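Long-range contact in ribonucleoside-diphosphate reductase, alpha chain (Actinobacillus ureae ATCC 25976, PDB 6DQX), which probably reduces ribonucleoside diphosphates to deoxyribonucleotides as the catalytic alpha subunit of a class Id ribonucleotide reductase: residues I91-P102 with F315-K326. Sequence-based numbering, arbitrary orientation.
Sequences IWSNFGLDRGLP and FLDVVMSEFIEK. With EDO (1,2-ethanediol), chain F.
Leu101 and Phe323 mark the backbone register, their CA atoms 6.2 Å apart, where the loop that follows helix 89-94 runs beside helix 308-327. Phe95 is the first residue to leave helical phi/psi, and a type II beta turn from Asn94 to Leu97 begins on the last residue of the helix, with Gly96 at positive phi. The turn and the loop after it present backbone polar groups to two side chains one helical turn apart. Glu322, its CG anti to the backbone N (chi1 179°), reaches out extended and takes the N-H of Gly96 on the syn lone pair of OE1, with N to OE1 2.7 Å and an N-H...O angle of 154°. Its other oxygen, OE2, lies against Pro102, 3.5 Å from CG. Lys326, extended beyond CG, enters the concave side of the loop and donates from NZ to Leu97 O at 2.6 Å and, from well above the carbonyl plane, to Gly100 O at 3.2 Å. Its separation from Glu322 OE2 makes only a long salt bridge, but the ammonium group could still help stabilise the carboxylate's charge. The outer side of the loop is braced by Arg99, whose NE and NH2 both grip Ser93 O.

Beside this polar set the packing is apolar. The edge of Phe315 meets one face of Phe95 in a T-shaped pair, centroids 5.2 Å apart and planes at 71°, while Ile91 CG2 touches the Phe315 rim at CZ (3.7 Å). Val319 divides its branches, CG1 against Pro102 CB and CG2 against Phe95. Farther along, Leu101 CD1 approaches the edge of the Phe323 ring. Helix 52-67 adds Ile59 against Phe315, and strand 288-296 adds Ser293 against Ile91. The arrangement is a helix-end beta turn and loop docked on a long helix through side-chain-to-backbone bonds, joining elements that flank strand 288-296 of the ribonucleotide reductase barrel.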
loop_
_atom_site.group_PDB
_atom_site.type_symbol
_atom_site.label_atom_id
_atom_site.label_comp_id
_atom_site.label_asym_id
_atom_site.label_seq_id
_atom_site.Cartn_x
_atom_site.Cartn_y
_atom_site.Cartn_z
ATOM N N ILE A 91 8.596 -23.302 10.572
ATOM C CA ILE A 91 8.852 -24.708 10.268
ATOM C C ILE A 91 7.798 -25.604 10.945
ATOM O O ILE A 91 7.202 -26.479 10.291
ATOM C CB ILE A 91 10.309 -25.087 10.670
ATOM C CG1 ILE A 91 11.275 -24.412 9.681
ATOM C CG2 ILE A 91 10.492 -26.603 10.707
ATOM C CD1 ILE A 91 12.736 -24.336 10.108
ATOM N N TRP A 92 7.555 -25.375 12.227
ATOM C CA TRP A 92 6.499 -26.105 12.968
ATOM C C TRP A 92 5.173 -25.943 12.243
ATOM O O TRP A 92 4.418 -26.913 12.076
ATOM C CB TRP A 92 6.317 -25.576 14.390
ATOM C CG TRP A 92 7.151 -26.225 15.428
ATOM C CD1 TRP A 92 8.263 -25.693 16.038
ATOM C CD2 TRP A 92 6.956 -27.518 16.007
ATOM N NE1 TRP A 92 8.776 -26.590 16.950
ATOM C CE2 TRP A 92 7.993 -27.714 16.952
ATOM C CE3 TRP A 92 6.013 -28.534 15.817
ATOM C CZ2 TRP A 92 8.110 -28.882 17.704
ATOM C CZ3 TRP A 92 6.120 -29.691 16.579
ATOM C CH2 TRP A 92 7.165 -29.860 17.505
ATOM N N SER A 93 4.897 -24.716 11.811
ATOM C CA SER A 93 3.580 -24.415 11.199
ATOM C C SER A 93 3.394 -24.981 9.796
ATOM O O SER A 93 2.304 -25.513 9.479
ATOM C CB SER A 93 3.305 -22.914 11.206
ATOM O OG SER A 93 3.195 -22.441 12.534
ATOM N N ASN A 94 4.432 -24.864 8.959
ATOM C CA ASN A 94 4.297 -24.985 7.515
ATOM C C ASN A 94 5.182 -25.997 6.821
ATOM O O ASN A 94 4.905 -26.330 5.677
ATOM C CB ASN A 94 4.542 -23.599 6.859
ATOM C CG ASN A 94 3.708 -22.479 7.494
ATOM O OD1 ASN A 94 4.194 -21.359 7.662
ATOM N ND2 ASN A 94 2.446 -22.787 7.864
ATOM N N PHE A 95 6.281 -26.450 7.436
ATOM C CA PHE A 95 7.206 -27.336 6.713
ATOM C C PHE A 95 6.549 -28.641 6.261
ATOM O O PHE A 95 5.911 -29.326 7.060
ATOM C CB PHE A 95 8.462 -27.648 7.556
ATOM C CG PHE A 95 9.457 -28.534 6.852
ATOM C CD1 PHE A 95 10.138 -28.083 5.739
ATOM C CD2 PHE A 95 9.702 -29.832 7.289
ATOM C CE1 PHE A 95 11.050 -28.901 5.071
ATOM C CE2 PHE A 95 10.603 -30.661 6.619
ATOM C CZ PHE A 95 11.296 -30.191 5.538
ATOM N N GLY A 96 6.730 -28.995 4.987
ATOM C CA GLY A 96 6.112 -30.181 4.422
ATOM C C GLY A 96 4.609 -30.075 4.148
ATOM O O GLY A 96 4.017 -31.032 3.676
ATOM N N LEU A 97 3.993 -28.933 4.441
ATOM C CA LEU A 97 2.560 -28.713 4.214
ATOM C C LEU A 97 2.326 -27.701 3.082
ATOM O O LEU A 97 3.232 -26.980 2.664
ATOM C CB LEU A 97 1.891 -28.203 5.493
ATOM C CG LEU A 97 2.105 -28.981 6.793
ATOM C CD1 LEU A 97 1.379 -28.313 7.944
ATOM C CD2 LEU A 97 1.667 -30.427 6.645
ATOM N N ASP A 98 1.089 -27.637 2.586
ATOM C CA ASP A 98 0.750 -26.668 1.527
ATOM C C ASP A 98 0.780 -25.215 1.990
ATOM O O ASP A 98 1.260 -24.341 1.268
ATOM C CB ASP A 98 -0.632 -26.988 0.944
ATOM C CG ASP A 98 -0.650 -28.292 0.183
ATOM O OD1 ASP A 98 0.428 -28.760 -0.244
ATOM O OD2 ASP A 98 -1.752 -28.854 -0.006
ATOM N N ARG A 99 0.279 -24.962 3.193
ATOM C CA ARG A 99 0.126 -23.596 3.681
ATOM C C ARG A 99 1.463 -22.890 3.927
ATOM O O ARG A 99 2.486 -23.545 4.189
ATOM C CB ARG A 99 -0.732 -23.555 4.950
ATOM C CG ARG A 99 -0.146 -24.210 6.196
ATOM C CD ARG A 99 -0.999 -23.896 7.413
ATOM N NE ARG A 99 -0.401 -24.366 8.664
ATOM C CZ ARG A 99 -0.957 -24.229 9.873
ATOM N NH1 ARG A 99 -2.146 -23.635 10.016
ATOM N NH2 ARG A 99 -0.331 -24.689 10.954
ATOM N N GLY A 100 1.437 -21.562 3.816
ATOM C CA GLY A 100 2.524 -20.705 4.302
ATOM C C GLY A 100 3.891 -20.933 3.691
ATOM O O GLY A 100 4.040 -21.504 2.592
ATOM N N LEU A 101 4.890 -20.436 4.411
ATOM C CA LEU A 101 6.287 -20.562 4.024
ATOM C C LEU A 101 7.093 -20.848 5.295
ATOM O O LEU A 101 6.706 -20.427 6.384
ATOM C CB LEU A 101 6.806 -19.289 3.354
ATOM C CG LEU A 101 6.196 -18.926 1.990
ATOM C CD1 LEU A 101 6.600 -17.529 1.575
ATOM C CD2 LEU A 101 6.604 -19.946 0.930
ATOM N N PRO A 102 8.235 -21.526 5.149
ATOM C CA PRO A 102 9.053 -21.893 6.322
ATOM C C PRO A 102 10.188 -20.906 6.660
ATOM O O PRO A 102 11.044 -21.242 7.494
ATOM C CB PRO A 102 9.592 -23.265 5.893
ATOM C CG PRO A 102 9.889 -23.046 4.452
ATOM C CD PRO A 102 8.715 -22.220 3.939
ATOM N N PHE A 315 19.109 -30.086 7.661
ATOM C CA PHE A 315 17.666 -29.840 7.758
ATOM C C PHE A 315 17.315 -28.457 7.244
ATOM O O PHE A 315 16.358 -28.300 6.475
ATOM C CB PHE A 315 17.167 -30.012 9.196
ATOM C CG PHE A 315 15.723 -29.684 9.372
ATOM C CD1 PHE A 315 14.771 -30.521 8.841
ATOM C CD2 PHE A 315 15.317 -28.540 10.080
ATOM C CE1 PHE A 315 13.425 -30.240 8.993
ATOM C CE2 PHE A 315 13.979 -28.259 10.243
ATOM C CZ PHE A 315 13.031 -29.123 9.718
ATOM N N LEU A 316 18.076 -27.453 7.670
ATOM C CA LEU A 316 17.838 -26.082 7.223
ATOM C C LEU A 316 18.040 -25.917 5.717
ATOM O O LEU A 316 17.304 -25.175 5.059
ATOM C CB LEU A 316 18.698 -25.112 8.017
ATOM C CG LEU A 316 18.262 -24.967 9.486
ATOM C CD1 LEU A 316 19.132 -23.955 10.177
ATOM C CD2 LEU A 316 16.790 -24.562 9.620
ATOM N N ASP A 317 18.980 -26.665 5.144
ATOM C CA ASP A 317 19.124 -26.621 3.695
ATOM C C ASP A 317 17.900 -27.177 2.971
ATOM O O ASP A 317 17.487 -26.610 1.978
ATOM C CB ASP A 317 20.383 -27.322 3.232
ATOM C CG ASP A 317 20.748 -26.966 1.815
ATOM O OD1 ASP A 317 20.894 -25.758 1.528
ATOM O OD2 ASP A 317 20.902 -27.882 0.974
ATOM N N VAL A 318 17.305 -28.262 3.460
ATOM C CA VAL A 318 16.061 -28.753 2.814
ATOM C C VAL A 318 14.871 -27.843 3.047
ATOM O O VAL A 318 13.990 -27.757 2.198
ATOM C CB VAL A 318 15.685 -30.201 3.196
ATOM C CG1 VAL A 318 16.789 -31.109 2.812
ATOM C CG2 VAL A 318 15.368 -30.405 4.652
ATOM N N VAL A 319 14.843 -27.151 4.191
ATOM C CA VAL A 319 13.869 -26.107 4.418
ATOM C C VAL A 319 13.968 -25.002 3.361
ATOM O O VAL A 319 12.954 -24.598 2.775
ATOM C CB VAL A 319 13.974 -25.546 5.860
ATOM C CG1 VAL A 319 13.121 -24.294 6.024
ATOM C CG2 VAL A 319 13.573 -26.623 6.885
ATOM N N MET A 320 15.184 -24.544 3.056
ATOM C CA MET A 320 15.364 -23.573 1.985
ATOM C C MET A 320 14.939 -24.131 0.618
ATOM O O MET A 320 14.336 -23.411 -0.178
ATOM C CB MET A 320 16.829 -23.092 1.919
ATOM C CG MET A 320 17.057 -21.814 1.111
ATOM S SD MET A 320 16.126 -20.334 1.596
ATOM C CE MET A 320 15.926 -20.584 3.373
ATOM N N SER A 321 15.233 -25.397 0.350
ATOM C CA SER A 321 14.722 -26.030 -0.880
ATOM C C SER A 321 13.184 -25.955 -0.959
ATOM O O SER A 321 12.637 -25.643 -2.024
ATOM C CB SER A 321 15.222 -27.469 -1.010
ATOM O OG SER A 321 16.626 -27.484 -1.136
ATOM N N GLU A 322 12.498 -26.151 0.170
ATOM C CA GLU A 322 11.042 -25.963 0.209
ATOM C C GLU A 322 10.612 -24.532 -0.096
ATOM O O GLU A 322 9.666 -24.315 -0.891
ATOM C CB GLU A 322 10.427 -26.394 1.546
ATOM C CG GLU A 322 8.923 -26.168 1.572
ATOM C CD GLU A 322 8.255 -26.708 2.792
ATOM O OE1 GLU A 322 8.016 -27.923 2.817
ATOM O OE2 GLU A 322 7.961 -25.910 3.710
ATOM N N PHE A 323 11.256 -23.551 0.548
ATOM C CA PHE A 323 10.943 -22.172 0.240
ATOM C C PHE A 323 11.113 -21.920 -1.260
ATOM O O PHE A 323 10.246 -21.288 -1.883
ATOM C CB PHE A 323 11.751 -21.150 1.052
ATOM C CG PHE A 323 11.620 -19.762 0.525
ATOM C CD1 PHE A 323 10.503 -18.984 0.852
ATOM C CD2 PHE A 323 12.543 -19.254 -0.376
ATOM C CE1 PHE A 323 10.345 -17.723 0.305
ATOM C CE2 PHE A 323 12.386 -17.986 -0.926
ATOM C CZ PHE A 323 11.291 -17.219 -0.580
ATOM N N ILE A 324 12.222 -22.377 -1.829
ATOM C CA ILE A 324 12.483 -22.163 -3.257
ATOM C C ILE A 324 11.334 -22.769 -4.072
ATOM O O ILE A 324 10.797 -22.081 -4.945
ATOM C CB ILE A 324 13.879 -22.691 -3.665
ATOM C CG1 ILE A 324 14.974 -21.793 -3.061
ATOM C CG2 ILE A 324 14.064 -22.779 -5.194
ATOM C CD1 ILE A 324 16.306 -22.489 -2.889
ATOM N N GLU A 325 10.960 -24.016 -3.785
ATOM C CA GLU A 325 9.908 -24.714 -4.569
ATOM C C GLU A 325 8.551 -24.002 -4.451
ATOM O O GLU A 325 7.834 -23.834 -5.453
ATOM C CB GLU A 325 9.791 -26.179 -4.129
ATOM C CG GLU A 325 8.748 -27.047 -4.837
ATOM C CD GLU A 325 8.909 -27.105 -6.352
ATOM O OE1 GLU A 325 7.878 -27.318 -7.036
ATOM O OE2 GLU A 325 10.046 -26.937 -6.868
ATOM N N LYS A 326 8.207 -23.591 -3.234
ATOM C CA LYS A 326 6.936 -22.917 -2.966
ATOM C C LYS A 326 6.850 -21.523 -3.556
ATOM O O LYS A 326 5.776 -21.115 -4.047
ATOM C CB LYS A 326 6.668 -22.836 -1.459
ATOM C CG LYS A 326 6.255 -24.147 -0.833
ATOM C CD LYS A 326 5.828 -23.911 0.605
ATOM C CE LYS A 326 5.139 -25.113 1.207
ATOM N NZ LYS A 326 4.545 -24.701 2.513
HETATM C C1 EDO F . 17.884 -31.113 -0.957
HETATM O O1 EDO F . 16.663 -30.371 -0.815
HETATM C C2 EDO F . 19.032 -30.463 -0.204
HETATM O O2 EDO F . 19.081 -29.062 -0.452
#